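Local structure of 2-hydroxyhepta-2,4-diene-1, 7-dioateisomerase (Mycobacterium abscessus, 3R6O) at residues I159-I165 / V181-A187; T234-F238 / G260-V264; P142-A148 / R315-E321; D189-V195 / G213-F219. The protein probably catalyses the isomerisation of 2-hydroxyhepta-2,4-diene-1,7-dioate, as a magnesium-binding member of the fumarylacetoacetate hydrolase (FAH) family. One frame throughout, in Å; residues are numbered along the deposited sequence.

Contact 1: residues I159-I165 / V181-A187; sequences IEIAVVI and VAGYMLA. With MG (magnesium ion), chain B.
Glu-160 and Ala-187 open a run of antiparallel backbone hydrogen bonds, exchanging two, N of each to O of the other. Ala-162 and Met-185 do the same, Ala-162 N lying 2.8 Å from Met-185 O. Farther on, Val-164 N goes to Gly-183 O at 3.0 Å, whereas Ala-182 N takes Val-164 O at 2.8 Å, so that Ala-182 and Gly-183 both face Val-164, a classic beta bulge.

On one apolar face, Ile-161 CD1 meets Leu-186 CD1 at 3.7 Å, the side chains crossing at a slant, and Val-163 CG1 lies alongside the Tyr-184 ring, 3.8 Å from its CD1. On the other, the CB atoms of Ala-162 and Ala-187 meet, and Val-164 CG2 touches Met-185 CE, bent back by chi3 (-81°), at 3.8 Å.

Glu-160 OE2 binds the magnesium ion at 2.3 Å, and OE1 accepts a hydrogen bond from Gly-283 N; together they should hold the carboxylate's rotation. Asp-189 is the second ligand in this model; Glu-158, also a magnesium-site residue, lies nearby. The six bonds satisfy the backbone atoms between the strands, strand 279-281 pairs with the other edge of 159-165, and a carboxylate meets the metal from a largely apolar, buried strand pair.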
# COMPACT_ATOMS: atom_id res chain seq x y z
N ILE A 159 -5.57 -16.23 -10.76
CA ILE A 159 -5.66 -17.00 -9.50
C ILE A 159 -4.28 -17.14 -8.86
O ILE A 159 -3.31 -17.46 -9.51
CB ILE A 159 -6.33 -18.38 -9.70
CG1 ILE A 159 -6.70 -18.99 -8.34
CG2 ILE A 159 -5.45 -19.37 -10.58
CD1 ILE A 159 -7.49 -20.36 -8.49
N GLU A 160 -4.21 -16.84 -7.57
CA GLU A 160 -2.94 -16.91 -6.86
C GLU A 160 -3.17 -17.41 -5.44
O GLU A 160 -4.25 -17.24 -4.87
CB GLU A 160 -2.27 -15.52 -6.83
CG GLU A 160 -2.31 -14.82 -8.18
CD GLU A 160 -1.29 -13.73 -8.39
OE1 GLU A 160 -0.37 -13.51 -7.58
OE2 GLU A 160 -1.43 -13.08 -9.43
N ILE A 161 -2.13 -17.99 -4.88
CA ILE A 161 -2.11 -18.30 -3.48
C ILE A 161 -1.41 -17.11 -2.74
O ILE A 161 -0.28 -16.69 -3.10
CB ILE A 161 -1.41 -19.66 -3.20
CG1 ILE A 161 -2.01 -20.82 -4.02
CG2 ILE A 161 -1.47 -19.99 -1.70
CD1 ILE A 161 -3.54 -20.98 -3.94
N ALA A 162 -2.09 -16.58 -1.74
CA ALA A 162 -1.56 -15.52 -0.88
C ALA A 162 -1.07 -16.07 0.43
O ALA A 162 -1.69 -16.97 1.01
CB ALA A 162 -2.64 -14.44 -0.59
N VAL A 163 0.02 -15.51 0.92
CA VAL A 163 0.39 -15.70 2.33
C VAL A 163 0.11 -14.40 3.05
O VAL A 163 0.23 -13.28 2.50
CB VAL A 163 1.86 -16.11 2.58
CG1 VAL A 163 2.09 -17.51 2.07
CG2 VAL A 163 2.82 -15.14 1.96
N VAL A 164 -0.26 -14.59 4.30
CA VAL A 164 -0.51 -13.55 5.21
C VAL A 164 0.58 -13.54 6.29
O VAL A 164 0.84 -14.56 6.93
CB VAL A 164 -1.87 -13.76 5.89
CG1 VAL A 164 -2.09 -12.67 6.89
CG2 VAL A 164 -3.01 -13.77 4.86
N ILE A 165 1.13 -12.36 6.56
CA ILE A 165 2.26 -12.22 7.46
C ILE A 165 1.73 -12.18 8.89
O ILE A 165 0.71 -11.52 9.18
CB ILE A 165 3.04 -10.92 7.16
CG1 ILE A 165 3.59 -10.91 5.74
CG2 ILE A 165 4.16 -10.70 8.13
CD1 ILE A 165 4.53 -12.08 5.39
N VAL A 181 4.80 -16.30 8.75
CA VAL A 181 3.56 -16.47 8.02
C VAL A 181 2.48 -17.03 8.96
O VAL A 181 2.61 -18.10 9.53
CB VAL A 181 3.75 -17.35 6.74
CG1 VAL A 181 2.44 -17.75 6.16
CG2 VAL A 181 4.62 -16.58 5.68
N ALA A 182 1.40 -16.26 9.11
CA ALA A 182 0.27 -16.69 9.90
C ALA A 182 -0.52 -17.74 9.14
O ALA A 182 -1.12 -18.58 9.74
CB ALA A 182 -0.62 -15.50 10.26
N GLY A 183 -0.59 -17.64 7.81
CA GLY A 183 -1.30 -18.66 7.04
C GLY A 183 -1.48 -18.29 5.58
O GLY A 183 -0.71 -17.50 5.04
N TYR A 184 -2.49 -18.89 4.96
CA TYR A 184 -2.64 -18.84 3.51
C TYR A 184 -4.09 -18.55 3.12
O TYR A 184 -5.03 -18.95 3.82
CB TYR A 184 -2.28 -20.17 2.87
CG TYR A 184 -0.99 -20.85 3.25
CD1 TYR A 184 0.13 -20.78 2.43
CD2 TYR A 184 -0.92 -21.66 4.37
CE1 TYR A 184 1.30 -21.45 2.74
CE2 TYR A 184 0.24 -22.35 4.69
CZ TYR A 184 1.35 -22.24 3.87
OH TYR A 184 2.49 -22.95 4.20
N MET A 185 -4.28 -17.88 1.98
CA MET A 185 -5.64 -17.60 1.46
C MET A 185 -5.62 -17.73 -0.05
O MET A 185 -4.59 -17.43 -0.69
CB MET A 185 -6.05 -16.14 1.68
CG MET A 185 -5.95 -15.63 3.04
SD MET A 185 -6.88 -14.12 3.05
CE MET A 185 -5.75 -12.93 2.35
N LEU A 186 -6.76 -18.12 -0.61
CA LEU A 186 -6.94 -18.05 -2.06
C LEU A 186 -7.10 -16.58 -2.41
O LEU A 186 -7.62 -15.79 -1.61
CB LEU A 186 -8.18 -18.87 -2.46
CG LEU A 186 -8.34 -19.36 -3.90
CD1 LEU A 186 -7.08 -20.08 -4.35
CD2 LEU A 186 -9.61 -20.29 -4.01
N ALA A 187 -6.61 -16.17 -3.57
CA ALA A 187 -6.73 -14.79 -3.98
C ALA A 187 -6.83 -14.67 -5.50
O ALA A 187 -6.57 -15.63 -6.22
CB ALA A 187 -5.56 -13.93 -3.43
MG MG B . -0.06 -11.32 -10.17

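Contact 2: residues T234-F238 / G260-V264; sequences TFETF and GFAEV
Phe-261, which packs against Phe-235, stands in the first turn of a helix closed by the shortest polar bond here, Val-264 N to Gly-260 O at 2.8 Å. Gly-260 is the N-cap, and its own N donates to Glu-263 OE1 at 3.1 Å, meeting the oxygen from above the carboxylate plane. This is the N3 half of a capping box, with glycine offering no side chain to return the bond.

No hydrogen bond passes between the two segments, and aromatic packing does the work. Phe-261 CB sits over one face of the Phe-235 ring, 3.6 Å from its centroid and 23° off the normal, a CH-pi contact displaced toward the rim. The two rings run nearly parallel, at 24°, but are slid so far apart that they hardly overlap. Beside them Ala-262 CB touches Phe-235 CE2 at 3.7 Å.

The contact joins the loop between strands 226-228 and 239-244 to the start of helix 261-269, both lying against the strand pair 155-165 and 181-192 of the large mixed sheet. Tyr-184 of that sheet turns its ring edge-to-face with Phe-261 and bonds through OH to Glu-236 N.

At its far end the Phe-261 ring reaches along the loop. Phe-261 CE2 lies 3.4 Å from Glu-236 O and 4.0 Å from Phe-238 CE2, which it meets at the edge of the Phe-238 ring, in its plane. Lys-310 makes a cation-pi contact with Phe-238 and a salt bridge with Glu-236 OE1.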
# COMPACT_ATOMS: atom_id res chain seq x y z
N THR A 234 7.41 -26.30 7.83
CA THR A 234 7.71 -25.88 6.49
C THR A 234 6.43 -25.36 5.84
O THR A 234 5.34 -25.44 6.42
CB THR A 234 8.25 -27.02 5.64
OG1 THR A 234 7.30 -28.09 5.66
CG2 THR A 234 9.60 -27.51 6.15
N PHE A 235 6.56 -24.83 4.64
CA PHE A 235 5.38 -24.39 3.89
C PHE A 235 4.68 -25.59 3.28
O PHE A 235 5.29 -26.65 3.07
CB PHE A 235 5.77 -23.37 2.80
CG PHE A 235 6.12 -22.04 3.38
CD1 PHE A 235 5.13 -21.10 3.64
CD2 PHE A 235 7.42 -21.75 3.74
CE1 PHE A 235 5.45 -19.91 4.24
CE2 PHE A 235 7.74 -20.56 4.31
CZ PHE A 235 6.76 -19.63 4.55
N GLU A 236 3.38 -25.44 3.06
CA GLU A 236 2.57 -26.48 2.47
C GLU A 236 2.51 -26.29 0.97
O GLU A 236 2.99 -25.29 0.42
CB GLU A 236 1.15 -26.47 3.05
CG GLU A 236 1.10 -26.72 4.57
CD GLU A 236 -0.20 -27.34 5.04
OE1 GLU A 236 -0.97 -27.85 4.20
OE2 GLU A 236 -0.43 -27.35 6.26
N THR A 237 1.99 -27.31 0.32
CA THR A 237 1.79 -27.34 -1.12
C THR A 237 0.30 -27.24 -1.39
O THR A 237 -0.53 -27.80 -0.65
CB THR A 237 2.43 -28.62 -1.63
OG1 THR A 237 3.86 -28.49 -1.47
CG2 THR A 237 2.09 -28.90 -3.09
N PHE A 238 -0.06 -26.49 -2.45
CA PHE A 238 -1.45 -26.36 -2.87
C PHE A 238 -1.63 -26.61 -4.36
O PHE A 238 -0.73 -26.32 -5.16
CB PHE A 238 -1.97 -24.97 -2.56
CG PHE A 238 -1.78 -24.60 -1.15
CD1 PHE A 238 -2.77 -24.82 -0.21
CD2 PHE A 238 -0.57 -24.09 -0.74
CE1 PHE A 238 -2.55 -24.52 1.10
CE2 PHE A 238 -0.36 -23.76 0.56
CZ PHE A 238 -1.35 -23.98 1.48
N GLY A 260 9.67 -20.38 -4.49
CA GLY A 260 8.77 -20.97 -3.48
C GLY A 260 8.38 -20.01 -2.38
O GLY A 260 8.98 -18.92 -2.23
N PHE A 261 7.38 -20.40 -1.59
CA PHE A 261 6.87 -19.55 -0.47
C PHE A 261 7.96 -18.91 0.41
O PHE A 261 7.93 -17.69 0.68
CB PHE A 261 5.91 -20.33 0.44
CG PHE A 261 4.57 -20.61 -0.18
CD1 PHE A 261 3.68 -19.55 -0.49
CD2 PHE A 261 4.18 -21.91 -0.44
CE1 PHE A 261 2.44 -19.83 -1.06
CE2 PHE A 261 2.94 -22.19 -1.00
CZ PHE A 261 2.06 -21.15 -1.31
N ALA A 262 8.93 -19.71 0.82
CA ALA A 262 9.99 -19.20 1.68
C ALA A 262 10.84 -18.16 0.95
O ALA A 262 11.13 -17.10 1.49
CB ALA A 262 10.85 -20.39 2.26
N GLU A 263 11.17 -18.43 -0.30
CA GLU A 263 11.97 -17.53 -1.11
C GLU A 263 11.23 -16.25 -1.48
O GLU A 263 11.85 -15.20 -1.64
CB GLU A 263 12.42 -18.23 -2.38
CG GLU A 263 13.37 -19.34 -2.20
CD GLU A 263 13.58 -20.11 -3.51
OE1 GLU A 263 12.66 -20.88 -3.96
OE2 GLU A 263 14.68 -19.94 -4.09
N VAL A 264 9.91 -16.37 -1.67
CA VAL A 264 9.01 -15.20 -1.82
C VAL A 264 9.13 -14.25 -0.62
O VAL A 264 9.44 -13.07 -0.78
CB VAL A 264 7.56 -15.64 -2.07
CG1 VAL A 264 6.56 -14.46 -1.95
CG2 VAL A 264 7.42 -16.24 -3.49

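Contact 3: residues P142-A148 / R315-E321; sequences PRDAVIA and RLPVHDE
Ile-147 reaches both His-319 and Glu-321 through its torsions: chi1 (-62°) places CG2 anti to the backbone N, where it meets Glu-321 CG at 3.6 Å, the two side chains crossing at about a right angle, while chi1 and chi2 (-64°) together bring CD1 within 3.9 Å of His-319 CB. The first two torsions of Leu-316 likewise carry CD2 to 3.4 Å from Pro-142 O and set CD1 against Val-146 CG2.

Parallel backbone bonding runs through the rest. Val-146 bonds to the residues before and after Val-318, taking Pro-317 O with its N at 3.0 Å and giving its O to His-319 N. Ala-148 does the same around Asp-320: its N reaches His-319 O, and its O receives Glu-321 N at 2.9 Å in a nearly straight bond (177°). Before strand 146-148 begins, Pro-142 O already accepts Arg-315 N at 3.0 Å.

Glu-321 OE2 forms a salt bridge with Arg-171 of the second subunit. Strand 146-148 is an outermost strand, within this chain, of a five-stranded mixed sheet; strand 312-320 separates it from strand 303-308, while Val-146 and Ala-148 rest on Leu-155 of strand 155-165.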
# COMPACT_ATOMS: atom_id res chain seq x y z
N PRO A 142 -14.88 -13.47 -0.95
CA PRO A 142 -14.89 -14.66 -1.81
C PRO A 142 -16.12 -14.90 -2.65
O PRO A 142 -16.12 -15.83 -3.46
CB PRO A 142 -14.79 -15.79 -0.79
CG PRO A 142 -15.49 -15.24 0.38
CD PRO A 142 -14.98 -13.85 0.47
N ARG A 143 -17.17 -14.10 -2.43
CA ARG A 143 -18.38 -14.21 -3.22
C ARG A 143 -18.79 -12.87 -3.80
O ARG A 143 -19.88 -12.74 -4.35
CB ARG A 143 -19.52 -14.82 -2.39
CG ARG A 143 -19.29 -16.26 -2.02
CD ARG A 143 -20.59 -16.99 -1.65
NE ARG A 143 -20.71 -18.27 -2.35
CZ ARG A 143 -21.45 -18.49 -3.45
NH1 ARG A 143 -22.17 -17.53 -4.01
NH2 ARG A 143 -21.46 -19.70 -3.99
N ASP A 144 -17.90 -11.89 -3.71
CA ASP A 144 -18.22 -10.55 -4.11
C ASP A 144 -17.95 -10.35 -5.60
O ASP A 144 -16.99 -10.89 -6.15
CB ASP A 144 -17.37 -9.56 -3.31
CG ASP A 144 -17.74 -9.54 -1.83
OD1 ASP A 144 -18.80 -10.07 -1.45
OD2 ASP A 144 -16.97 -8.93 -1.06
N ALA A 145 -18.76 -9.50 -6.22
CA ALA A 145 -18.61 -9.22 -7.62
C ALA A 145 -17.28 -8.53 -7.89
O ALA A 145 -16.80 -7.71 -7.08
CB ALA A 145 -19.73 -8.37 -8.14
N VAL A 146 -16.69 -8.88 -9.02
CA VAL A 146 -15.64 -8.08 -9.65
C VAL A 146 -16.31 -7.09 -10.59
O VAL A 146 -17.15 -7.48 -11.40
CB VAL A 146 -14.68 -8.96 -10.47
CG1 VAL A 146 -13.70 -8.08 -11.32
CG2 VAL A 146 -13.92 -9.87 -9.49
N ILE A 147 -15.93 -5.83 -10.47
CA ILE A 147 -16.62 -4.76 -11.16
C ILE A 147 -15.62 -4.19 -12.11
O ILE A 147 -14.62 -3.63 -11.69
CB ILE A 147 -17.06 -3.66 -10.20
CG1 ILE A 147 -18.08 -4.19 -9.14
CG2 ILE A 147 -17.62 -2.49 -10.98
CD1 ILE A 147 -19.37 -4.66 -9.70
N ALA A 148 -15.88 -4.37 -13.40
CA ALA A 148 -15.00 -3.85 -14.43
C ALA A 148 -15.28 -2.37 -14.65
O ALA A 148 -16.41 -2.00 -15.04
CB ALA A 148 -15.19 -4.61 -15.72
N ARG A 315 -16.70 -17.70 -5.72
CA ARG A 315 -17.65 -17.50 -6.83
C ARG A 315 -17.89 -16.01 -7.01
O ARG A 315 -18.64 -15.38 -6.22
CB ARG A 315 -18.97 -18.20 -6.55
CG ARG A 315 -19.94 -18.04 -7.67
CD ARG A 315 -21.15 -18.94 -7.51
NE ARG A 315 -22.02 -18.81 -8.67
CZ ARG A 315 -22.79 -17.75 -8.91
NH1 ARG A 315 -22.81 -16.73 -8.08
NH2 ARG A 315 -23.54 -17.70 -10.01
N LEU A 316 -17.30 -15.46 -8.06
CA LEU A 316 -17.27 -14.05 -8.27
C LEU A 316 -18.00 -13.66 -9.56
O LEU A 316 -17.50 -13.92 -10.68
CB LEU A 316 -15.82 -13.59 -8.35
CG LEU A 316 -14.77 -14.09 -7.36
CD1 LEU A 316 -13.38 -13.58 -7.81
CD2 LEU A 316 -15.11 -13.66 -5.92
N PRO A 317 -19.20 -13.07 -9.42
CA PRO A 317 -19.91 -12.60 -10.62
C PRO A 317 -19.25 -11.33 -11.16
O PRO A 317 -18.77 -10.53 -10.37
CB PRO A 317 -21.33 -12.36 -10.14
CG PRO A 317 -21.23 -12.16 -8.64
CD PRO A 317 -19.96 -12.85 -8.17
N VAL A 318 -19.18 -11.20 -12.50
CA VAL A 318 -18.57 -10.04 -13.15
C VAL A 318 -19.66 -9.10 -13.70
O VAL A 318 -20.57 -9.54 -14.37
CB VAL A 318 -17.63 -10.45 -14.31
CG1 VAL A 318 -17.08 -9.20 -15.02
CG2 VAL A 318 -16.48 -11.35 -13.77
N HIS A 319 -19.54 -7.81 -13.37
CA HIS A 319 -20.44 -6.78 -13.85
C HIS A 319 -19.61 -5.59 -14.33
O HIS A 319 -18.73 -5.13 -13.59
CB HIS A 319 -21.32 -6.28 -12.72
CG HIS A 319 -22.25 -7.32 -12.15
ND1 HIS A 319 -23.58 -7.39 -12.49
CD2 HIS A 319 -22.04 -8.29 -11.23
CE1 HIS A 319 -24.15 -8.39 -11.82
NE2 HIS A 319 -23.23 -8.96 -11.06
N ASP A 320 -19.96 -5.05 -15.49
CA ASP A 320 -19.37 -3.82 -16.02
C ASP A 320 -20.09 -2.60 -15.48
O ASP A 320 -21.33 -2.58 -15.43
CB ASP A 320 -19.47 -3.78 -17.54
CG ASP A 320 -18.59 -4.82 -18.22
OD1 ASP A 320 -17.93 -5.61 -17.54
OD2 ASP A 320 -18.62 -4.85 -19.48
N GLU A 321 -19.31 -1.57 -15.15
CA GLU A 321 -19.87 -0.26 -14.88
C GLU A 321 -20.42 0.27 -16.19
O GLU A 321 -19.76 0.15 -17.19
CB GLU A 321 -18.80 0.71 -14.39
CG GLU A 321 -18.19 0.39 -13.03
CD GLU A 321 -17.27 1.51 -12.50
OE1 GLU A 321 -16.68 2.25 -13.33
OE2 GLU A 321 -17.17 1.67 -11.25

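Contact 4: residues D189-V195 / G213-F219; sequences DITARDV and GKGYPTF
The ring of Phe-219 is sandwiched: Ile-190 CG2 sits over the centre of one face, 3.7 Å from the centroid in a CH-pi contact, and Tyr-216 CB covers the opposite face. Gly-213 O and Thr-218 OG1 lie at its edge in the ring plane, and Ala-192 CB is also at the edge, 4.0 Å from Phe-219 CE2. Val-195 CG1 lies at the edge of the Tyr-216 ring, near its plane. A type II turn from Tyr-216 to Phe-219 brings the two aromatic residues together.

Polar bonds collect on Lys-214. Its chain is extended as far as CE and then bends (chi4 -59°), bringing NZ to Asp-189 OD2 at 2.8 Å, a salt bridge entering above the carboxylate plane, and to Thr-191 OG1, also at 2.8 Å. A water shared with Arg-193 NH1 takes a third bond from NZ. Thr-191 OG1 in turn donates a hydrogen bond to Asp-189 O, and probably positions both partners. Asp-189 OD2 also faces the magnesium ion, so metal and Lys-214 NZ share one oxygen; Lys-134 grips OD1.

Backbone bonds tie the segments: Ala-192 N to Gly-213 O at 2.9 Å, and a weak one from Ile-190 N to Phe-219 O. Here strand 181-192, paired with strand 155-165, runs into helix 193-196 with Ala-192 as N-cap. Helix 210-214 and the turn after it pack alongside, Tyr-216 on Thr-271 and Pro-217 on Tyr-170, both of the second subunit.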
# COMPACT_ATOMS: atom_id res chain seq x y z
N ASP A 189 -5.35 -11.71 -8.49
CA ASP A 189 -4.79 -10.42 -8.84
C ASP A 189 -5.49 -9.92 -10.12
O ASP A 189 -4.96 -10.07 -11.21
CB ASP A 189 -3.27 -10.52 -9.04
CG ASP A 189 -2.63 -9.20 -9.32
OD1 ASP A 189 -3.34 -8.17 -9.28
OD2 ASP A 189 -1.42 -9.14 -9.61
N ILE A 190 -6.71 -9.41 -9.97
CA ILE A 190 -7.48 -8.84 -11.08
C ILE A 190 -6.74 -7.62 -11.60
O ILE A 190 -6.37 -6.73 -10.81
CB ILE A 190 -8.89 -8.35 -10.66
CG1 ILE A 190 -9.75 -9.47 -10.02
CG2 ILE A 190 -9.64 -7.63 -11.89
CD1 ILE A 190 -10.21 -10.60 -10.92
N THR A 191 -6.65 -7.52 -12.91
CA THR A 191 -5.82 -6.53 -13.59
C THR A 191 -6.52 -6.05 -14.87
O THR A 191 -7.02 -6.85 -15.65
CB THR A 191 -4.45 -7.13 -13.96
OG1 THR A 191 -3.81 -7.60 -12.78
CG2 THR A 191 -3.55 -6.06 -14.63
N ALA A 192 -6.61 -4.74 -15.04
CA ALA A 192 -7.18 -4.11 -16.20
C ALA A 192 -5.98 -3.83 -17.09
O ALA A 192 -5.25 -2.87 -16.86
CB ALA A 192 -7.89 -2.80 -15.80
N ARG A 193 -5.76 -4.68 -18.09
CA ARG A 193 -4.47 -4.70 -18.79
C ARG A 193 -4.29 -3.49 -19.69
O ARG A 193 -3.14 -3.07 -19.95
CB ARG A 193 -4.31 -6.00 -19.58
CG ARG A 193 -4.26 -7.17 -18.68
CD ARG A 193 -3.22 -8.19 -19.05
NE ARG A 193 -3.42 -9.40 -18.26
CZ ARG A 193 -2.89 -9.67 -17.07
NH1 ARG A 193 -2.07 -8.81 -16.47
NH2 ARG A 193 -3.16 -10.84 -16.48
N ASP A 194 -5.40 -2.96 -20.19
CA ASP A 194 -5.40 -1.77 -21.05
C ASP A 194 -5.12 -0.51 -20.24
O ASP A 194 -4.44 0.39 -20.71
CB ASP A 194 -6.68 -1.64 -21.87
CG ASP A 194 -7.99 -1.73 -21.04
OD1 ASP A 194 -8.04 -2.18 -19.88
OD2 ASP A 194 -9.02 -1.40 -21.66
N VAL A 195 -5.61 -0.46 -19.00
CA VAL A 195 -5.25 0.61 -18.09
C VAL A 195 -3.78 0.53 -17.65
O VAL A 195 -3.11 1.53 -17.47
CB VAL A 195 -6.16 0.56 -16.85
CG1 VAL A 195 -5.65 1.53 -15.82
CG2 VAL A 195 -7.64 0.84 -17.27
N GLY A 213 -3.86 -0.17 -12.86
CA GLY A 213 -4.45 -1.37 -13.44
C GLY A 213 -4.79 -2.48 -12.45
O GLY A 213 -5.67 -3.27 -12.69
N LYS A 214 -4.11 -2.50 -11.33
CA LYS A 214 -4.32 -3.53 -10.36
C LYS A 214 -5.07 -3.05 -9.13
O LYS A 214 -5.26 -3.83 -8.18
CB LYS A 214 -2.97 -4.09 -9.95
CG LYS A 214 -2.36 -5.05 -10.97
CD LYS A 214 -0.98 -5.53 -10.56
CE LYS A 214 -0.33 -6.42 -11.63
NZ LYS A 214 -1.16 -7.64 -11.93
N GLY A 215 -5.41 -1.77 -9.09
CA GLY A 215 -5.80 -1.13 -7.82
C GLY A 215 -7.26 -0.74 -7.57
O GLY A 215 -7.59 -0.19 -6.50
N TYR A 216 -8.13 -0.97 -8.54
CA TYR A 216 -9.54 -0.56 -8.40
C TYR A 216 -10.24 -1.36 -7.29
O TYR A 216 -9.85 -2.51 -7.07
CB TYR A 216 -10.26 -0.86 -9.68
CG TYR A 216 -10.04 0.09 -10.84
CD1 TYR A 216 -10.93 1.12 -11.08
CD2 TYR A 216 -8.97 -0.07 -11.71
CE1 TYR A 216 -10.80 1.95 -12.17
CE2 TYR A 216 -8.83 0.79 -12.84
CZ TYR A 216 -9.75 1.78 -13.03
OH TYR A 216 -9.68 2.65 -14.09
N PRO A 217 -11.33 -0.83 -6.70
CA PRO A 217 -12.14 -1.67 -5.83
C PRO A 217 -12.57 -2.96 -6.52
O PRO A 217 -12.89 -2.95 -7.70
CB PRO A 217 -13.37 -0.81 -5.55
CG PRO A 217 -12.87 0.62 -5.70
CD PRO A 217 -11.96 0.49 -6.90
N THR A 218 -12.60 -4.04 -5.75
CA THR A 218 -12.97 -5.40 -6.18
C THR A 218 -11.85 -6.16 -6.89
O THR A 218 -12.04 -7.35 -7.20
CB THR A 218 -14.27 -5.49 -7.02
OG1 THR A 218 -14.05 -5.14 -8.40
CG2 THR A 218 -15.39 -4.65 -6.45
N PHE A 219 -10.71 -5.49 -7.16
CA PHE A 219 -9.61 -6.13 -7.89
C PHE A 219 -8.72 -7.09 -7.07
O PHE A 219 -7.81 -7.71 -7.62
CB PHE A 219 -8.73 -5.07 -8.59
CG PHE A 219 -9.28 -4.54 -9.88
CD1 PHE A 219 -10.64 -4.54 -10.15
CD2 PHE A 219 -8.42 -4.02 -10.83
CE1 PHE A 219 -11.12 -4.05 -11.36
CE2 PHE A 219 -8.89 -3.52 -12.03
CZ PHE A 219 -10.23 -3.52 -12.29
O HOH W 1 0.19 -8.61 -14.34

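In the fold
Contacts 1 and 4 are buried, whereas contacts 2 and 3 are only partly so. Contacts 1 and 4 use successive parts of strand 181-192 and meet at the metal: each supplies one carboxylate ligand, the first from an apolar strand pair, the second from a charged network. Contact 2 touches contact 1 through Tyr-184 and Phe-261, and its chemistry is aromatic. Contact 3, on the opposite side of the chain's centre from contact 2, joins residues far apart in sequence by strand pairing in a separate sheet; it meets contact 4 where Thr-218 OG1 bonds Ile-147 N. Contacts 3 and 4 also reach the second subunit.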